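Long-range contacts in restriction endonuclease AspBHI (Azoarcus sp., PDB 4OC8), which is a DNA modification-dependent restriction endonuclease, which probably binds DNA carrying modified bases and cleaves it: residues D74-G78 with P212-R217; W276-D282 with R320-R324; F252-G257 with L302-C306. All blocks are in the same frame, centred on the assembly; numbering follows the deposited sequence.

Contact 1: residues D74-G78 with P212-R217; sequences DETTG and PLMAPR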
loop_
_atom_site.group_PDB
_atom_site.type_symbol
_atom_site.label_atom_id
_atom_site.label_comp_id
_atom_site.label_asym_id
_atom_site.label_seq_id
_atom_site.Cartn_x
_atom_site.Cartn_y
_atom_site.Cartn_z
ATOM N N ASP A 74 4.555 15.610 4.813
ATOM C CA ASP A 74 4.700 14.840 3.590
ATOM C C ASP A 74 4.596 15.758 2.382
ATOM O O ASP A 74 3.494 16.104 1.951
ATOM C CB ASP A 74 3.627 13.755 3.511
ATOM C CG ASP A 74 3.932 12.719 2.457
ATOM O OD1 ASP A 74 5.094 12.658 2.002
ATOM O OD2 ASP A 74 3.012 11.957 2.093
ATOM N N GLU A 75 5.748 16.141 1.834
ATOM C CA GLU A 75 5.802 16.989 0.648
ATOM C C GLU A 75 4.977 16.410 -0.495
ATOM O O GLU A 75 4.383 17.147 -1.281
ATOM C CB GLU A 75 7.249 17.173 0.172
ATOM C CG GLU A 75 8.146 17.977 1.106
ATOM C CD GLU A 75 8.808 17.124 2.172
ATOM O OE1 GLU A 75 8.820 15.881 2.028
ATOM O OE2 GLU A 75 9.315 17.699 3.158
ATOM N N THR A 76 4.941 15.087 -0.573
ATOM C CA THR A 76 4.296 14.394 -1.679
ATOM C C THR A 76 2.783 14.590 -1.733
ATOM O O THR A 76 2.211 14.766 -2.807
ATOM C CB THR A 76 4.603 12.889 -1.632
ATOM O OG1 THR A 76 6.023 12.699 -1.632
ATOM C CG2 THR A 76 4.001 12.177 -2.830
ATOM N N THR A 77 2.133 14.553 -0.577
ATOM C CA THR A 77 0.678 14.620 -0.542
ATOM C C THR A 77 0.190 15.925 0.090
ATOM O O THR A 77 -1.001 16.239 0.072
ATOM C CB THR A 77 0.087 13.401 0.200
ATOM O OG1 THR A 77 0.412 13.476 1.593
ATOM C CG2 THR A 77 0.652 12.111 -0.374
ATOM N N GLY A 78 1.124 16.693 0.634
ATOM C CA GLY A 78 0.777 17.936 1.291
ATOM C C GLY A 78 0.069 17.692 2.611
ATOM O O GLY A 78 -0.661 18.547 3.110
ATOM N N PRO A 212 -5.162 19.661 -2.482
ATOM C CA PRO A 212 -3.860 19.519 -1.826
ATOM C C PRO A 212 -2.689 19.986 -2.674
ATOM O O PRO A 212 -2.730 19.864 -3.897
ATOM C CB PRO A 212 -3.754 18.013 -1.613
ATOM C CG PRO A 212 -4.587 17.431 -2.679
ATOM C CD PRO A 212 -5.747 18.354 -2.817
ATOM N N LEU A 213 -1.657 20.509 -2.016
ATOM C CA LEU A 213 -0.398 20.825 -2.673
ATOM C C LEU A 213 0.450 19.557 -2.710
ATOM O O LEU A 213 1.098 19.202 -1.727
ATOM C CB LEU A 213 0.340 21.931 -1.916
ATOM C CG LEU A 213 1.466 22.717 -2.600
ATOM C CD1 LEU A 213 1.937 23.842 -1.692
ATOM C CD2 LEU A 213 2.650 21.850 -2.989
ATOM N N MET A 214 0.467 18.890 -3.857
ATOM C CA MET A 214 1.175 17.630 -3.988
ATOM C C MET A 214 2.479 17.798 -4.761
ATOM O O MET A 214 2.475 18.138 -5.947
ATOM C CB MET A 214 0.263 16.590 -4.637
ATOM C CG MET A 214 -1.074 16.486 -3.929
ATOM S SD MET A 214 -2.040 15.030 -4.355
ATOM C CE MET A 214 -0.991 13.724 -3.731
ATOM N N ALA A 215 3.594 17.562 -4.076
ATOM C CA ALA A 215 4.914 17.759 -4.666
ATOM C C ALA A 215 5.794 16.507 -4.564
ATOM O O ALA A 215 6.680 16.436 -3.713
ATOM C CB ALA A 215 5.602 18.950 -4.016
ATOM N N PRO A 216 5.552 15.524 -5.445
ATOM C CA PRO A 216 6.297 14.260 -5.463
ATOM C C PRO A 216 7.798 14.490 -5.528
ATOM O O PRO A 216 8.248 15.425 -6.190
ATOM C CB PRO A 216 5.815 13.592 -6.748
ATOM C CG PRO A 216 4.470 14.158 -6.982
ATOM C CD PRO A 216 4.539 15.576 -6.512
ATOM N N ARG A 217 8.558 13.646 -4.835
ATOM C CA ARG A 217 10.001 13.815 -4.744
ATOM C C ARG A 217 10.688 13.405 -6.031
ATOM O O ARG A 217 10.357 12.377 -6.622
ATOM C CB ARG A 217 10.568 12.999 -3.579
ATOM C CG ARG A 217 10.240 13.559 -2.210
ATOM C CD ARG A 217 10.884 12.752 -1.095
ATOM N NE ARG A 217 10.475 13.254 0.213
ATOM C CZ ARG A 217 9.350 12.902 0.831
ATOM N NH1 ARG A 217 8.521 12.036 0.262
ATOM N NH2 ARG A 217 9.054 13.414 2.018
HETATM O O HOH W 1 3.392 19.491 -0.203
#

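Contact 2: residues W276-D282 with R320-R324; sequences WRDGGRD and RLISR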
loop_
_atom_site.group_PDB
_atom_site.type_symbol
_atom_site.label_atom_id
_atom_site.label_comp_id
_atom_site.label_asym_id
_atom_site.label_seq_id
_atom_site.Cartn_x
_atom_site.Cartn_y
_atom_site.Cartn_z
ATOM N N TRP A 276 16.713 -21.637 -1.770
ATOM C CA TRP A 276 17.057 -21.038 -3.051
ATOM C C TRP A 276 18.355 -21.630 -3.617
ATOM O O TRP A 276 19.075 -22.357 -2.926
ATOM C CB TRP A 276 17.155 -19.520 -2.916
ATOM C CG TRP A 276 16.907 -18.795 -4.196
ATOM C CD1 TRP A 276 15.760 -18.809 -4.939
ATOM C CD2 TRP A 276 17.819 -17.934 -4.882
ATOM N NE1 TRP A 276 15.906 -18.014 -6.049
ATOM C CE2 TRP A 276 17.164 -17.465 -6.038
ATOM C CE3 TRP A 276 19.130 -17.515 -4.633
ATOM C CZ2 TRP A 276 17.774 -16.601 -6.944
ATOM C CZ3 TRP A 276 19.735 -16.657 -5.533
ATOM C CH2 TRP A 276 19.057 -16.209 -6.674
ATOM N N ARG A 277 18.646 -21.302 -4.872
ATOM C CA ARG A 277 19.726 -21.939 -5.624
ATOM C C ARG A 277 21.137 -21.778 -5.037
ATOM O O ARG A 277 21.971 -22.666 -5.190
ATOM C CB ARG A 277 19.694 -21.488 -7.092
ATOM C CG ARG A 277 20.145 -20.053 -7.325
ATOM C CD ARG A 277 19.816 -19.569 -8.737
ATOM N NE ARG A 277 20.411 -18.262 -9.012
ATOM C CZ ARG A 277 20.094 -17.495 -10.052
ATOM N NH1 ARG A 277 19.177 -17.901 -10.920
ATOM N NH2 ARG A 277 20.692 -16.320 -10.220
ATOM N N ASP A 278 21.409 -20.666 -4.361
ATOM C CA ASP A 278 22.756 -20.445 -3.830
ATOM C C ASP A 278 22.979 -21.030 -2.432
ATOM O O ASP A 278 23.985 -20.740 -1.782
ATOM C CB ASP A 278 23.149 -18.958 -3.866
ATOM C CG ASP A 278 22.270 -18.078 -2.982
ATOM O OD1 ASP A 278 21.421 -18.600 -2.227
ATOM O OD2 ASP A 278 22.446 -16.842 -3.041
ATOM N N GLY A 279 22.035 -21.843 -1.971
ATOM C CA GLY A 279 22.138 -22.443 -0.656
ATOM C C GLY A 279 21.451 -21.626 0.417
ATOM O O GLY A 279 21.199 -22.116 1.518
ATOM N N GLY A 280 21.153 -20.373 0.095
ATOM C CA GLY A 280 20.428 -19.508 1.005
ATOM C C GLY A 280 18.931 -19.724 0.886
ATOM O O GLY A 280 18.476 -20.683 0.257
ATOM N N ARG A 281 18.159 -18.827 1.490
ATOM C CA ARG A 281 16.708 -18.886 1.374
ATOM C C ARG A 281 16.152 -17.767 0.489
ATOM O O ARG A 281 16.790 -16.735 0.293
ATOM C CB ARG A 281 16.054 -18.882 2.757
ATOM C CG ARG A 281 16.229 -20.185 3.519
ATOM C CD ARG A 281 16.951 -19.974 4.839
ATOM N NE ARG A 281 16.102 -20.285 5.986
ATOM C CZ ARG A 281 15.464 -19.370 6.712
ATOM N NH1 ARG A 281 15.582 -18.082 6.418
ATOM N NH2 ARG A 281 14.711 -19.742 7.738
ATOM N N ASP A 282 14.966 -18.007 -0.060
ATOM C CA ASP A 282 14.254 -17.039 -0.884
ATOM C C ASP A 282 12.984 -16.589 -0.167
ATOM O O ASP A 282 11.894 -17.087 -0.450
ATOM C CB ASP A 282 13.895 -17.659 -2.234
ATOM C CG ASP A 282 13.029 -16.754 -3.081
ATOM O OD1 ASP A 282 13.179 -15.518 -2.975
ATOM O OD2 ASP A 282 12.184 -17.286 -3.835
ATOM N N ARG A 320 21.317 -9.937 -6.162
ATOM C CA ARG A 320 20.585 -11.127 -5.708
ATOM C C ARG A 320 19.067 -10.876 -5.650
ATOM O O ARG A 320 18.265 -11.628 -6.232
ATOM C CB ARG A 320 21.095 -11.618 -4.348
ATOM C CG ARG A 320 20.478 -12.942 -3.920
ATOM C CD ARG A 320 21.119 -13.506 -2.658
ATOM N NE ARG A 320 20.658 -14.869 -2.384
ATOM C CZ ARG A 320 19.622 -15.170 -1.607
ATOM N NH1 ARG A 320 18.932 -14.205 -1.016
ATOM N NH2 ARG A 320 19.272 -16.435 -1.419
ATOM N N LEU A 321 18.683 -9.804 -4.958
ATOM C CA LEU A 321 17.280 -9.426 -4.821
ATOM C C LEU A 321 16.638 -9.101 -6.172
ATOM O O LEU A 321 15.500 -9.491 -6.442
ATOM C CB LEU A 321 17.147 -8.238 -3.866
ATOM C CG LEU A 321 15.755 -7.617 -3.730
ATOM C CD1 LEU A 321 14.754 -8.660 -3.267
ATOM C CD2 LEU A 321 15.775 -6.421 -2.777
ATOM N N ILE A 322 17.380 -8.387 -7.013
ATOM C CA ILE A 322 16.910 -8.027 -8.342
ATOM C C ILE A 322 16.585 -9.288 -9.129
ATOM O O ILE A 322 15.549 -9.371 -9.788
ATOM C CB ILE A 322 17.962 -7.204 -9.112
ATOM C CG1 ILE A 322 18.250 -5.892 -8.387
ATOM C CG2 ILE A 322 17.487 -6.909 -10.523
ATOM C CD1 ILE A 322 17.046 -5.005 -8.256
ATOM N N SER A 323 17.470 -10.276 -9.046
ATOM C CA SER A 323 17.244 -11.538 -9.736
ATOM C C SER A 323 16.070 -12.290 -9.113
ATOM O O SER A 323 15.395 -13.070 -9.787
ATOM C CB SER A 323 18.500 -12.407 -9.710
ATOM O OG SER A 323 18.471 -13.296 -8.610
ATOM N N ARG A 324 15.823 -12.055 -7.829
ATOM C CA ARG A 324 14.685 -12.700 -7.170
ATOM C C ARG A 324 13.332 -12.005 -7.382
ATOM O O ARG A 324 12.289 -12.581 -7.062
ATOM C CB ARG A 324 14.956 -12.904 -5.677
ATOM C CG ARG A 324 15.899 -14.062 -5.391
ATOM C CD ARG A 324 16.302 -14.123 -3.931
ATOM N NE ARG A 324 15.147 -14.086 -3.045
ATOM C CZ ARG A 324 15.033 -13.265 -2.007
ATOM N NH1 ARG A 324 16.013 -12.418 -1.723
ATOM N NH2 ARG A 324 13.944 -13.295 -1.253
#

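Contact 3: residues F252-G257 with L302-C306; sequences FEACAG and LEAKC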
loop_
_atom_site.group_PDB
_atom_site.type_symbol
_atom_site.label_atom_id
_atom_site.label_comp_id
_atom_site.label_asym_id
_atom_site.label_seq_id
_atom_site.Cartn_x
_atom_site.Cartn_y
_atom_site.Cartn_z
ATOM N N PHE A 252 17.982 -13.461 11.313
ATOM C CA PHE A 252 17.750 -12.044 11.072
ATOM C C PHE A 252 16.622 -11.811 10.076
ATOM O O PHE A 252 15.891 -10.825 10.186
ATOM C CB PHE A 252 19.016 -11.346 10.586
ATOM C CG PHE A 252 18.801 -9.910 10.219
ATOM C CD1 PHE A 252 18.496 -8.975 11.191
ATOM C CD2 PHE A 252 18.900 -9.496 8.905
ATOM C CE1 PHE A 252 18.299 -7.648 10.861
ATOM C CE2 PHE A 252 18.702 -8.174 8.565
ATOM C CZ PHE A 252 18.399 -7.249 9.546
ATOM N N GLU A 253 16.479 -12.722 9.115
ATOM C CA GLU A 253 15.392 -12.627 8.146
ATOM C C GLU A 253 14.049 -12.473 8.855
ATOM O O GLU A 253 13.244 -11.611 8.490
ATOM C CB GLU A 253 15.382 -13.841 7.222
ATOM C CG GLU A 253 16.667 -13.996 6.432
ATOM C CD GLU A 253 16.687 -15.255 5.599
ATOM O OE1 GLU A 253 15.611 -15.882 5.458
ATOM O OE2 GLU A 253 17.776 -15.615 5.095
ATOM N N ALA A 254 13.835 -13.273 9.896
ATOM C CA ALA A 254 12.616 -13.171 10.687
ATOM C C ALA A 254 12.444 -11.738 11.157
ATOM O O ALA A 254 11.403 -11.121 10.922
ATOM C CB ALA A 254 12.655 -14.120 11.869
ATOM N N CYS A 255 13.490 -11.203 11.781
ATOM C CA CYS A 255 13.483 -9.823 12.245
ATOM C C CYS A 255 13.120 -8.885 11.099
ATOM O O CYS A 255 12.253 -8.011 11.247
ATOM C CB CYS A 255 14.845 -9.448 12.827
ATOM S SG CYS A 255 14.993 -7.714 13.279
ATOM N N ALA A 256 13.750 -9.101 9.944
ATOM C CA ALA A 256 13.490 -8.256 8.791
ATOM C C ALA A 256 11.996 -8.290 8.507
ATOM O O ALA A 256 11.353 -7.240 8.383
ATOM C CB ALA A 256 14.280 -8.727 7.594
ATOM N N GLY A 257 11.446 -9.503 8.474
ATOM C CA GLY A 257 10.027 -9.703 8.239
ATOM C C GLY A 257 9.202 -8.843 9.172
ATOM O O GLY A 257 8.312 -8.117 8.727
ATOM N N LEU A 302 11.892 -10.607 -0.268
ATOM C CA LEU A 302 12.588 -10.014 0.864
ATOM C C LEU A 302 14.070 -10.390 0.847
ATOM O O LEU A 302 14.430 -11.522 0.521
ATOM C CB LEU A 302 11.941 -10.467 2.172
ATOM C CG LEU A 302 12.517 -9.910 3.474
ATOM C CD1 LEU A 302 12.431 -8.398 3.493
ATOM C CD2 LEU A 302 11.797 -10.499 4.677
ATOM N N GLU A 303 14.925 -9.432 1.182
ATOM C CA GLU A 303 16.357 -9.679 1.287
ATOM C C GLU A 303 16.858 -8.975 2.532
ATOM O O GLU A 303 16.654 -7.775 2.694
ATOM C CB GLU A 303 17.099 -9.160 0.054
ATOM C CG GLU A 303 18.611 -9.354 0.107
ATOM C CD GLU A 303 19.048 -10.785 -0.192
ATOM O OE1 GLU A 303 18.447 -11.427 -1.082
ATOM O OE2 GLU A 303 19.999 -11.267 0.461
ATOM N N ALA A 304 17.499 -9.720 3.422
ATOM C CA ALA A 304 17.940 -9.152 4.690
ATOM C C ALA A 304 19.437 -9.321 4.882
ATOM O O ALA A 304 19.947 -10.439 4.931
ATOM C CB ALA A 304 17.183 -9.774 5.838
ATOM N N LYS A 305 20.138 -8.200 4.991
ATOM C CA LYS A 305 21.584 -8.218 5.135
ATOM C C LYS A 305 22.007 -7.643 6.477
ATOM O O LYS A 305 22.005 -6.432 6.666
ATOM C CB LYS A 305 22.249 -7.440 3.994
ATOM C CG LYS A 305 21.914 -7.960 2.599
ATOM C CD LYS A 305 22.255 -9.440 2.443
ATOM C CE LYS A 305 23.744 -9.702 2.588
ATOM N NZ LYS A 305 24.070 -11.140 2.367
ATOM N N CYS A 306 22.377 -8.520 7.402
ATOM C CA CYS A 306 22.844 -8.107 8.719
ATOM C C CYS A 306 24.323 -7.729 8.663
ATOM O O CYS A 306 25.195 -8.583 8.804
ATOM C CB CYS A 306 22.629 -9.232 9.729
ATOM S SG CYS A 306 22.461 -8.675 11.422
HETATM O O HOH W 2 19.879 -13.387 5.578
#

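Contact 1: residues D74-G78 with P212-R217
The hairpin turn 74-78, between strands 72-74 and 79-83 of the N-terminal domain, rests on the extended loop 212-217, which covers it from Pro212 to Arg217. The backbone bond from Ala215 N to Glu75 O (2.9 Å) pins the two together, and a water bridges the same Glu75 O to Leu213 O, so this carbonyl serves the interface twice. The turn is closed from within by Gly78 N, which bonds to Asp74 O. Gly78 has a positive phi (71°), and a side chain there would run into Leu213 O, so glycine suits the site. Met214, bent at its last torsion, brings CE to 3.7 Å from Thr77 CA, an apolar cover that its flexible thioether provides. At the other end Arg217 reaches out, extended from CG to NE, to the acidic start of the turn. Asp74 OD1 adds a long ion pair to Arg217, while OD2 makes a salt bridge to Arg288 of a second subunit. Ala215 O accepts a hydrogen bond from Thr159 OG1 of a third subunit, so the loop lies within the tetramer's interfaces. Glu75 OE1 makes a salt bridge to Arg217 NH2 at 2.5 Å, the carboxylate and guanidinium planes standing 81° apart.

Contact 2: residues W276-D282 with R320-R324
Trp276 lays one face of its indole against Arg324, whose CG sits 4.0 Å from the centroid of the six-membered ring in a CH-pi contact, while Arg277 CG covers the opposite face. Tryptophan suits this place because its broad surface can pack against the aliphatic part of Arg324, whose end is held by a carboxylate. Arg320, extended from CG to NE with CG anti to the backbone N (chi1 -173°), runs past the ring to the type I beta turn formed by Trp276 to Gly279. There it grips Asp278 side-on: NE bonds to OD2 at 2.7 Å and NH2 to OD1 at 3.2 Å, both on the syn sides, with the two flat groups 5° from coplanar. The same NH2 also donates to Arg281 O (3.0 Å), from well above the carbonyl plane. Asp278 OD1 is meanwhile held by Gly280 N, an Asx turn that sets the carboxylate for its partner. A leucine in place of Arg320 would probably leave the Asp278 carboxylate and the Arg281 carbonyl without their mate on the helix. One turn further along, Arg324 makes a salt bridge to Asp282 OD1, the planes 83° apart. Glu303 receives both Arg320 NH1 and Arg324 NH1, so the loop, helix 315-324 and strand 294-305 are joined by alternating charges, which would probably stabilise one another in this partly buried setting.

Contact 3: residues F252-G257 with L302-C306
Phe252 holds CG anti to its own backbone N (chi1 175°), which swings the ring off helix 251-263 toward strand 294-305, and Cys306 turns SG the same way (chi1 -154°) so that the sulfur comes over a face of that ring. This is helix-on-sheet packing in the alpha/beta core of the endonuclease domain, which belongs to the PD-(D/E)XK clan; the Glu303-Ala304-Lys305 triplet probably corresponds to its (D/E)XK signature. The two short axes pass 8.0 Å apart at 121°, close enough to suit small residues between them. Ala256 and Ala304 fit this spacing: their CB atoms are 3.6 Å apart, methyl meeting methyl, which lets the backbones come close. Phe252 CE2 also meets Ala304 CB, at 3.5 Å, so this one methyl touches both the ring and Ala256. Further back along the strand, where the backbones lie farther apart, the longer Leu302 spans the distance, its CD2 reaching Ala256 CB at 4.2 Å and passing close to the backbone of Gly257. Leu302, Ala304 and Cys306 all point their CB atoms to the helix, while Glu303 and Lys305 point theirs away, toward the side where helix 315-324 packs. The sheet is thus covered by a helix on each face, apolar residues serving this one. No direct hydrogen bond crosses the contact. Its polar margin is Glu253, whose OE1 forms a salt bridge with Arg281, leaving the other oxygen to a bridging water. That water donates to Glu253 OE2 at 3.1 Å and to Ala304 O at 3.0 Å. At the far end, Cys306 makes a CH-pi contact with the Phe252 ring through CB and a sulfur-aromatic one over its face through SG, 4.2 Å from the centroid.

Overall arrangement
Contacts 2 and 3 belong to one domain and flank the same strand, 294-305: contact 3 packs helix 251-263 on one face with apolar groups, whereas contact 2 ties helix 315-324, on the other face, to a loop mainly through charges. Their centres are 13 Å apart and they touch directly, through the Arg281-Glu253 salt bridge and a probable hydrogen bond from Arg324 to Leu302 O. Contact 3 is the more inward of the two; contact 2 includes exposed loop residues. Contact 1 stands apart, its nearest atoms about 19 Å from contact 2, and joins two loops by backbone, water and ion-pair links where other subunits press in.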